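Local structure of thioesterase domain-containing protein (Pyrococcus horikoshii, 1IXL) at residues A28-E33 and F52-Y57; L61-P66 and K99-E104; V68-A73 and G117-Y122. The protein is of unknown function but adopts the hot-dog fold of the thioesterase superfamily and so possibly hydrolyses acyl-CoA thioesters. All blocks are in the same frame, centred on the assembly; numbering follows the deposited sequence.

Contact 1: residues A28-E33 and F52-Y57; sequences AEVELE and FGLADY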
loop_
_atom_site.group_PDB
_atom_site.type_symbol
_atom_site.label_atom_id
_atom_site.label_comp_id
_atom_site.label_asym_id
_atom_site.label_seq_id
_atom_site.Cartn_x
_atom_site.Cartn_y
_atom_site.Cartn_z
ATOM N N ALA A 28 4.733 -7.786 1.112
ATOM C CA ALA A 28 4.235 -7.539 -0.240
ATOM C C ALA A 28 4.835 -6.275 -0.835
ATOM O O ALA A 28 5.247 -5.371 -0.111
ATOM C CB ALA A 28 2.728 -7.437 -0.240
ATOM N N GLU A 29 4.898 -6.247 -2.163
ATOM C CA GLU A 29 5.422 -5.107 -2.892
ATOM C C GLU A 29 4.451 -4.800 -4.017
ATOM O O GLU A 29 3.996 -5.702 -4.734
ATOM C CB GLU A 29 6.822 -5.399 -3.448
ATOM C CG GLU A 29 7.889 -5.569 -2.367
ATOM C CD GLU A 29 9.285 -5.735 -2.943
ATOM O OE1 GLU A 29 9.423 -5.696 -4.191
ATOM O OE2 GLU A 29 10.240 -5.896 -2.147
ATOM N N VAL A 30 4.128 -3.518 -4.156
ATOM C CA VAL A 30 3.190 -3.060 -5.173
ATOM C C VAL A 30 3.783 -1.808 -5.830
ATOM O O VAL A 30 4.321 -0.944 -5.148
ATOM C CB VAL A 30 1.826 -2.687 -4.538
ATOM C CG1 VAL A 30 0.820 -2.375 -5.631
ATOM C CG2 VAL A 30 1.326 -3.826 -3.631
ATOM N N GLU A 31 3.687 -1.714 -7.148
ATOM C CA GLU A 31 4.249 -0.567 -7.845
ATOM C C GLU A 31 3.156 0.269 -8.490
ATOM O O GLU A 31 2.082 -0.239 -8.842
ATOM C CB GLU A 31 5.247 -1.027 -8.913
ATOM C CG GLU A 31 4.680 -2.028 -9.898
ATOM C CD GLU A 31 5.616 -2.287 -11.082
ATOM O OE1 GLU A 31 6.842 -2.391 -10.858
ATOM O OE2 GLU A 31 5.121 -2.393 -12.226
ATOM N N LEU A 32 3.431 1.560 -8.635
ATOM C CA LEU A 32 2.465 2.458 -9.241
ATOM C C LEU A 32 3.170 3.507 -10.089
ATOM O O LEU A 32 4.118 4.160 -9.631
ATOM C CB LEU A 32 1.644 3.173 -8.159
ATOM C CG LEU A 32 0.671 4.292 -8.574
ATOM C CD1 LEU A 32 -0.467 3.725 -9.403
ATOM C CD2 LEU A 32 0.091 4.953 -7.316
ATOM N N GLU A 33 2.715 3.634 -11.329
ATOM C CA GLU A 33 3.229 4.650 -12.246
ATOM C C GLU A 33 2.252 5.808 -12.044
ATOM O O GLU A 33 1.043 5.650 -12.262
ATOM C CB GLU A 33 3.153 4.166 -13.702
ATOM C CG GLU A 33 4.271 3.206 -14.096
ATOM C CD GLU A 33 5.628 3.884 -14.140
ATOM O OE1 GLU A 33 6.641 3.170 -14.339
ATOM O OE2 GLU A 33 5.677 5.132 -13.984
ATOM N N PHE A 52 -0.623 7.426 -0.561
ATOM C CA PHE A 52 -1.172 6.733 0.614
ATOM C C PHE A 52 -1.971 5.505 0.167
ATOM O O PHE A 52 -1.870 4.442 0.776
ATOM C CB PHE A 52 -2.100 7.660 1.414
ATOM C CG PHE A 52 -2.801 6.975 2.581
ATOM C CD1 PHE A 52 -2.271 7.035 3.864
ATOM C CD2 PHE A 52 -3.979 6.268 2.381
ATOM C CE1 PHE A 52 -2.915 6.389 4.944
ATOM C CE2 PHE A 52 -4.640 5.611 3.447
ATOM C CZ PHE A 52 -4.101 5.675 4.734
ATOM N N GLY A 53 -2.764 5.661 -0.896
ATOM C CA GLY A 53 -3.570 4.555 -1.378
ATOM C C GLY A 53 -2.665 3.404 -1.760
ATOM O O GLY A 53 -2.949 2.251 -1.455
ATOM N N LEU A 54 -1.575 3.712 -2.460
ATOM C CA LEU A 54 -0.634 2.654 -2.830
ATOM C C LEU A 54 -0.079 1.972 -1.577
ATOM O O LEU A 54 -0.039 0.733 -1.493
ATOM C CB LEU A 54 0.522 3.220 -3.672
ATOM C CG LEU A 54 1.803 2.370 -3.773
ATOM C CD1 LEU A 54 1.524 1.066 -4.509
ATOM C CD2 LEU A 54 2.879 3.156 -4.515
ATOM N N ALA A 55 0.360 2.755 -0.600
ATOM C CA ALA A 55 0.899 2.140 0.623
ATOM C C ALA A 55 -0.150 1.288 1.362
ATOM O O ALA A 55 0.153 0.205 1.869
ATOM C CB ALA A 55 1.454 3.218 1.561
ATOM N N ASP A 56 -1.376 1.800 1.425
ATOM C CA ASP A 56 -2.519 1.126 2.082
ATOM C C ASP A 56 -2.726 -0.261 1.431
ATOM O O ASP A 56 -2.849 -1.280 2.113
ATOM C CB ASP A 56 -3.768 2.022 1.891
ATOM C CG ASP A 56 -5.064 1.421 2.459
ATOM O OD1 ASP A 56 -5.092 0.223 2.837
ATOM O OD2 ASP A 56 -6.074 2.177 2.504
ATOM N N TYR A 57 -2.760 -0.284 0.104
ATOM C CA TYR A 57 -2.948 -1.522 -0.640
ATOM C C TYR A 57 -1.810 -2.512 -0.373
ATOM O O TYR A 57 -2.064 -3.703 -0.214
ATOM C CB TYR A 57 -3.089 -1.194 -2.152
ATOM C CG TYR A 57 -3.304 -2.365 -3.128
ATOM C CD1 TYR A 57 -4.103 -3.470 -2.789
ATOM C CD2 TYR A 57 -2.808 -2.294 -4.438
ATOM C CE1 TYR A 57 -4.405 -4.455 -3.728
ATOM C CE2 TYR A 57 -3.110 -3.266 -5.391
ATOM C CZ TYR A 57 -3.917 -4.346 -5.031
ATOM O OH TYR A 57 -4.291 -5.269 -5.984
#
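V30 and L54 both send a branch trans to the backbone nitrogen, V30 through CG1 (chi1 -173°) and L54 through CG (chi1 161°), and these torsions, with chi2 of L54 then setting CD1, bring V30 CG1 and L54 CD1 together at 3.7 Å. The pair is a worked example of how a hot-dog fold is filled: the helix 48-63 is the sausage, the antiparallel sheet curls round it as the bun, and strand 27-33 offers one face of that sheet to the helix. Strand and helix segments run nearly antiparallel, at 155°, with their axes 8.5 Å apart at closest approach.

L54 sits between two strand residues and uses one methyl for each. Its CD1 lies against V30, near the carbonyl oxygen as well as the CG1 methyl, while CD2 comes to 3.8 Å from L32 CB. In both pairs the side chains slide past each other in opposite directions, leucine and strand residue interleaving. Beyond the strand, L54 also touches L87 and A89 of strand 86-97, so this one leucine spans two neighbouring strands.

E29 and E31 point away from the helix, and E31 is paired with K86 by a salt bridge; the face turned to the helix is thus left to aliphatic groups. The contact is buried and made by packing alone.

Y57 joins from one turn further along the helix. Its CB does not aim at the strand, yet the ring swings nearer and crosses V30 at about a right angle. The phenol hydroxyl is hydrogen-bonded to R14 and Q6, which ties down the far end of the ring. At the near end, Y57 CD2 lies 3.8 Å from V30 CG1, the same methyl that meets L54.

Contact 2: residues L61-P66 and K99-E104; sequences LAVNEP and KKKIVE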
loop_
_atom_site.group_PDB
_atom_site.type_symbol
_atom_site.label_atom_id
_atom_site.label_comp_id
_atom_site.label_asym_id
_atom_site.label_seq_id
_atom_site.Cartn_x
_atom_site.Cartn_y
_atom_site.Cartn_z
ATOM N N LEU A 61 -1.979 -6.375 1.336
ATOM C CA LEU A 61 -1.399 -7.596 0.750
ATOM C C LEU A 61 -0.326 -8.223 1.614
ATOM O O LEU A 61 -0.026 -9.407 1.460
ATOM C CB LEU A 61 -0.865 -7.351 -0.675
ATOM C CG LEU A 61 -1.974 -6.929 -1.651
ATOM C CD1 LEU A 61 -1.452 -6.860 -3.089
ATOM C CD2 LEU A 61 -3.119 -7.907 -1.566
ATOM N N ALA A 62 0.264 -7.451 2.520
ATOM C CA ALA A 62 1.252 -8.029 3.411
ATOM C C ALA A 62 0.491 -8.963 4.371
ATOM O O ALA A 62 1.055 -9.937 4.872
ATOM C CB ALA A 62 1.995 -6.944 4.178
ATOM N N VAL A 63 -0.787 -8.678 4.623
ATOM C CA VAL A 63 -1.583 -9.553 5.503
ATOM C C VAL A 63 -2.229 -10.606 4.617
ATOM O O VAL A 63 -2.244 -11.786 4.949
ATOM C CB VAL A 63 -2.657 -8.763 6.265
ATOM C CG1 VAL A 63 -3.515 -9.723 7.117
ATOM C CG2 VAL A 63 -1.970 -7.709 7.157
ATOM N N ASN A 64 -2.784 -10.155 3.498
ATOM C CA ASN A 64 -3.372 -11.028 2.492
ATOM C C ASN A 64 -4.378 -12.046 3.010
ATOM O O ASN A 64 -4.289 -13.236 2.716
ATOM C CB ASN A 64 -2.245 -11.745 1.734
ATOM C CG ASN A 64 -2.726 -12.407 0.452
ATOM O OD1 ASN A 64 -3.620 -11.897 -0.224
ATOM N ND2 ASN A 64 -2.123 -13.549 0.102
ATOM N N GLU A 65 -5.346 -11.552 3.767
ATOM C CA GLU A 65 -6.406 -12.372 4.323
ATOM C C GLU A 65 -7.649 -11.763 3.684
ATOM O O GLU A 65 -7.773 -10.547 3.636
ATOM C CB GLU A 65 -6.425 -12.199 5.837
ATOM C CG GLU A 65 -6.819 -13.425 6.570
ATOM C CD GLU A 65 -5.634 -14.290 6.928
ATOM O OE1 GLU A 65 -4.973 -13.989 7.951
ATOM O OE2 GLU A 65 -5.363 -15.262 6.185
ATOM N N PRO A 66 -8.585 -12.587 3.183
ATOM C CA PRO A 66 -9.804 -12.074 2.539
ATOM C C PRO A 66 -10.515 -10.877 3.182
ATOM O O PRO A 66 -10.804 -9.870 2.512
ATOM C CB PRO A 66 -10.707 -13.303 2.486
ATOM C CG PRO A 66 -9.704 -14.436 2.285
ATOM C CD PRO A 66 -8.590 -14.065 3.239
ATOM N N LYS A 99 -5.660 -11.196 15.419
ATOM C CA LYS A 99 -6.521 -10.614 14.404
ATOM C C LYS A 99 -6.091 -9.209 14.026
ATOM O O LYS A 99 -6.540 -8.676 13.020
ATOM C CB LYS A 99 -7.976 -10.611 14.873
ATOM C CG LYS A 99 -8.204 -10.176 16.321
ATOM C CD LYS A 99 -7.565 -11.125 17.353
ATOM C CE LYS A 99 -8.293 -11.069 18.692
ATOM N NZ LYS A 99 -8.645 -9.678 19.102
ATOM N N LYS A 100 -5.240 -8.601 14.846
ATOM C CA LYS A 100 -4.738 -7.273 14.530
ATOM C C LYS A 100 -3.297 -7.443 14.093
ATOM O O LYS A 100 -2.525 -8.179 14.728
ATOM C CB LYS A 100 -4.782 -6.323 15.732
ATOM C CG LYS A 100 -4.402 -4.886 15.320
ATOM C CD LYS A 100 -4.497 -3.849 16.443
ATOM C CE LYS A 100 -3.187 -3.736 17.211
ATOM N NZ LYS A 100 -3.180 -2.599 18.172
ATOM N N LYS A 101 -2.939 -6.752 13.010
ATOM C CA LYS A 101 -1.600 -6.808 12.452
ATOM C C LYS A 101 -1.040 -5.392 12.277
ATOM O O LYS A 101 -1.727 -4.517 11.770
ATOM C CB LYS A 101 -1.656 -7.490 11.088
ATOM C CG LYS A 101 -2.477 -8.782 11.068
ATOM C CD LYS A 101 -1.725 -9.916 11.745
ATOM C CE LYS A 101 -2.464 -11.250 11.620
ATOM N NZ LYS A 101 -2.817 -11.589 10.214
ATOM N N ILE A 102 0.188 -5.161 12.720
ATOM C CA ILE A 102 0.806 -3.847 12.545
ATOM C C ILE A 102 1.757 -4.017 11.358
ATOM O O ILE A 102 2.646 -4.862 11.375
ATOM C CB ILE A 102 1.576 -3.403 13.798
ATOM C CG1 ILE A 102 0.603 -3.235 14.966
ATOM C CG2 ILE A 102 2.278 -2.077 13.544
ATOM C CD1 ILE A 102 1.294 -2.933 16.314
ATOM N N VAL A 103 1.549 -3.229 10.313
ATOM C CA VAL A 103 2.363 -3.351 9.111
ATOM C C VAL A 103 3.115 -2.058 8.861
ATOM O O VAL A 103 2.531 -0.983 8.917
ATOM C CB VAL A 103 1.460 -3.637 7.908
ATOM C CG1 VAL A 103 2.286 -3.768 6.638
ATOM C CG2 VAL A 103 0.647 -4.907 8.182
ATOM N N GLU A 104 4.410 -2.159 8.612
ATOM C CA GLU A 104 5.187 -0.966 8.328
ATOM C C GLU A 104 5.273 -0.900 6.809
ATOM O O GLU A 104 5.432 -1.926 6.144
ATOM C CB GLU A 104 6.591 -1.073 8.933
ATOM C CG GLU A 104 7.490 0.109 8.583
ATOM C CD GLU A 104 8.796 0.100 9.355
ATOM O OE1 GLU A 104 9.448 -0.972 9.396
ATOM O OE2 GLU A 104 9.166 1.160 9.916
#
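V63 and K101 cross at a slant, the valine presenting both methyls to the lysine's bent chain. V63 CG2 lies 3.9 Å from K101 CB, near the root of the lysine, and V63 CG1 stands 3.7 Å from K101 NZ at its far end. The lysine can meet the valine twice because its chain turns in two places: the bend at chi2 (-74°) lays CB and CG beside the valine, and the one at chi4 (53°) swings NZ back towards V63 CG1.

E65 approaches that same ammonium from another direction. Its chain, bent at chi2, meets the lysine at about a right angle, and E65 OE1 comes to 3.9 Å from K101 NZ, a long salt bridge. Such a distance suggests a mainly electrostatic attraction, probably weaker than that of a close pair. The other carboxylate oxygen, OE2, faces R7 in a long, weak ion pair, so the glutamate has two positive neighbours.

In the hot-dog fold the sheet wraps the long helix, and here the last turn of helix 48-63 meets strand 100-109 just as the chain leaves the helix. N64 marks the exit with its positive phi; its side-chain amide bonds to R7 N and E5 O, tying the turn to the N-terminal part of the chain.

Further along the strand, V103 points toward the helix and divides its methyls between two neighbours. V103 CG2 meets V63 CG2 at 4.0 Å, these two valines also lying aslant, and V103 CG1 faces A62 CB at 4.0 Å. The small alanine covers one branch while the valine covers the other. C121 and V123 of the adjoining strand 112-123 flank this patch, C121 touching V103 and V123 touching V63.

Contact 3: residues V68-A73 and G117-Y122; sequences VVLGKA and GKFYCY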
loop_
_atom_site.group_PDB
_atom_site.type_symbol
_atom_site.label_atom_id
_atom_site.label_comp_id
_atom_site.label_asym_id
_atom_site.label_seq_id
_atom_site.Cartn_x
_atom_site.Cartn_y
_atom_site.Cartn_z
ATOM N N VAL A 68 -9.347 -8.736 5.439
ATOM C CA VAL A 68 -8.504 -7.692 6.043
ATOM C C VAL A 68 -9.010 -6.275 5.718
ATOM O O VAL A 68 -9.537 -6.025 4.634
ATOM C CB VAL A 68 -7.015 -7.845 5.605
ATOM C CG1 VAL A 68 -6.882 -7.580 4.106
ATOM C CG2 VAL A 68 -6.117 -6.890 6.429
ATOM N N VAL A 69 -8.895 -5.364 6.680
ATOM C CA VAL A 69 -9.318 -3.979 6.473
ATOM C C VAL A 69 -8.353 -3.037 7.188
ATOM O O VAL A 69 -7.652 -3.433 8.112
ATOM C CB VAL A 69 -10.773 -3.728 6.985
ATOM C CG1 VAL A 69 -10.843 -3.841 8.500
ATOM C CG2 VAL A 69 -11.232 -2.363 6.554
ATOM N N LEU A 70 -8.288 -1.782 6.765
ATOM C CA LEU A 70 -7.370 -0.869 7.452
ATOM C C LEU A 70 -8.146 -0.102 8.528
ATOM O O LEU A 70 -9.170 0.533 8.242
ATOM C CB LEU A 70 -6.730 0.101 6.454
ATOM C CG LEU A 70 -5.768 1.121 7.070
ATOM C CD1 LEU A 70 -4.621 0.393 7.803
ATOM C CD2 LEU A 70 -5.215 2.047 5.928
ATOM N N GLY A 71 -7.666 -0.166 9.763
ATOM C CA GLY A 71 -8.364 0.522 10.849
ATOM C C GLY A 71 -7.788 1.885 11.174
ATOM O O GLY A 71 -8.520 2.856 11.413
ATOM N N LYS A 72 -6.466 1.955 11.169
ATOM C CA LYS A 72 -5.771 3.183 11.510
ATOM C C LYS A 72 -4.433 3.224 10.802
ATOM O O LYS A 72 -3.853 2.180 10.475
ATOM C CB LYS A 72 -5.554 3.218 13.027
ATOM C CG LYS A 72 -4.846 4.430 13.539
ATOM C CD LYS A 72 -4.626 4.310 15.054
ATOM C CE LYS A 72 -3.563 3.269 15.367
ATOM N NZ LYS A 72 -2.901 3.528 16.679
ATOM N N ALA A 73 -3.932 4.433 10.584
ATOM C CA ALA A 73 -2.651 4.599 9.925
ATOM C C ALA A 73 -1.999 5.897 10.368
ATOM O O ALA A 73 -2.678 6.873 10.664
ATOM C CB ALA A 73 -2.848 4.600 8.405
ATOM N N GLY A 117 5.153 4.718 6.907
ATOM C CA GLY A 117 4.019 4.688 7.806
ATOM C C GLY A 117 3.759 3.368 8.474
ATOM O O GLY A 117 4.333 2.352 8.084
ATOM N N LYS A 118 2.917 3.405 9.505
ATOM C CA LYS A 118 2.506 2.216 10.227
ATOM C C LYS A 118 1.024 2.052 9.925
ATOM O O LYS A 118 0.257 3.010 10.047
ATOM C CB LYS A 118 2.694 2.383 11.731
ATOM C CG LYS A 118 4.136 2.294 12.186
ATOM C CD LYS A 118 4.219 1.866 13.651
ATOM C CE LYS A 118 5.614 2.137 14.204
ATOM N NZ LYS A 118 6.638 2.106 13.115
ATOM N N PHE A 119 0.629 0.858 9.504
ATOM C CA PHE A 119 -0.765 0.583 9.179
ATOM C C PHE A 119 -1.286 -0.511 10.122
ATOM O O PHE A 119 -0.716 -1.606 10.195
ATOM C CB PHE A 119 -0.876 0.149 7.713
ATOM C CG PHE A 119 -0.506 1.241 6.736
ATOM C CD1 PHE A 119 0.808 1.686 6.635
ATOM C CD2 PHE A 119 -1.489 1.879 5.986
ATOM C CE1 PHE A 119 1.137 2.772 5.793
ATOM C CE2 PHE A 119 -1.175 2.950 5.151
ATOM C CZ PHE A 119 0.130 3.396 5.055
ATOM N N TYR A 120 -2.356 -0.191 10.848
ATOM C CA TYR A 120 -2.973 -1.103 11.813
ATOM C C TYR A 120 -4.143 -1.758 11.107
ATOM O O TYR A 120 -5.185 -1.131 10.867
ATOM C CB TYR A 120 -3.419 -0.324 13.063
ATOM C CG TYR A 120 -2.286 0.441 13.713
ATOM C CD1 TYR A 120 -1.689 1.517 13.061
ATOM C CD2 TYR A 120 -1.782 0.068 14.965
ATOM C CE1 TYR A 120 -0.625 2.201 13.627
ATOM C CE2 TYR A 120 -0.715 0.744 15.538
ATOM C CZ TYR A 120 -0.142 1.810 14.862
ATOM O OH TYR A 120 0.921 2.492 15.395
ATOM N N CYS A 121 -3.939 -3.033 10.779
ATOM C CA CYS A 121 -4.881 -3.837 10.024
ATOM C C CYS A 121 -5.620 -4.886 10.863
ATOM O O CYS A 121 -5.067 -5.439 11.825
ATOM C CB CYS A 121 -4.125 -4.539 8.884
ATOM S SG CYS A 121 -2.886 -3.471 8.033
ATOM N N TYR A 122 -6.866 -5.155 10.472
ATOM C CA TYR A 122 -7.700 -6.119 11.185
ATOM C C TYR A 122 -8.279 -7.172 10.275
ATOM O O TYR A 122 -8.882 -6.851 9.258
ATOM C CB TYR A 122 -8.873 -5.399 11.856
ATOM C CG TYR A 122 -8.449 -4.501 12.980
ATOM C CD1 TYR A 122 -8.242 -5.013 14.267
ATOM C CD2 TYR A 122 -8.217 -3.150 12.757
ATOM C CE1 TYR A 122 -7.814 -4.191 15.310
ATOM C CE2 TYR A 122 -7.786 -2.319 13.778
ATOM C CZ TYR A 122 -7.584 -2.840 15.052
ATOM O OH TYR A 122 -7.119 -2.023 16.045
#
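Backbone hydrogen bonds set the frame between V68-A73 and G117-Y122. V69 and Y122 form a reciprocal pair, and K72 O accepts Y120 N at 2.8 Å. Between them Y120 O receives G71 N at 2.9 Å and weakly K72 N at 3.4 Å: two consecutive residues face one, a classic beta bulge. G71 has its CA at the edge of the Y122 ring.

Contacts with an aromatic face belong to K72. Extended from the backbone as far as CD (chi1 180°, chi2 -177°) and bent at chi3, the lysine runs alongside Y120 and lies over its face, K72 NZ 3.8 Å from the ring centroid in a cation-pi contact and K72 CE 3.4 Å from it in a CH-pi contact. E74 is hydrogen-bonded to the phenol hydroxyl. Putting an alanine at Y120 would probably cost the K72 ammonium its aromatic bed and E74 its hydroxyl partner, freeing the lysine to turn.

Apolar packing fills the opposite face. L70 CD2 lies at the edge of the F119 ring, 3.7 Å from F119 CD2, while A73 CB lies 3.9 Å from that same F119 atom. V68 CG2 rests on C121 CB. F119 and C121 also touch the helix, at A55 and M60.

The bulged antiparallel pair, with strand 68-77 outermost within this chain, is part of the curved sheet that wraps the helix in the hot-dog fold.

Helix 48-63 is common ground for contacts 1 and 2, whose centres lie about 14 Å apart. They touch where A28 CB comes to 3.6 Å from L61 CB, so the start of strand 27-33 lies beside the last turns of the helix. Contacts 2 and 3 are closer, about 8 Å between centres, because strands 100-109 and 112-123 are sheet neighbours: V103 O and F119 N, 2.7 Å apart, are probably hydrogen-bonded. Contact 3 reaches contact 1 across the helix flank, with F52 CE1 3.9 Å from F119 CE2 and D56 CG 3.5 Å from L70 CD2. Different sides of the helix thus meet different strands of one sheet; no active-site residue is established here.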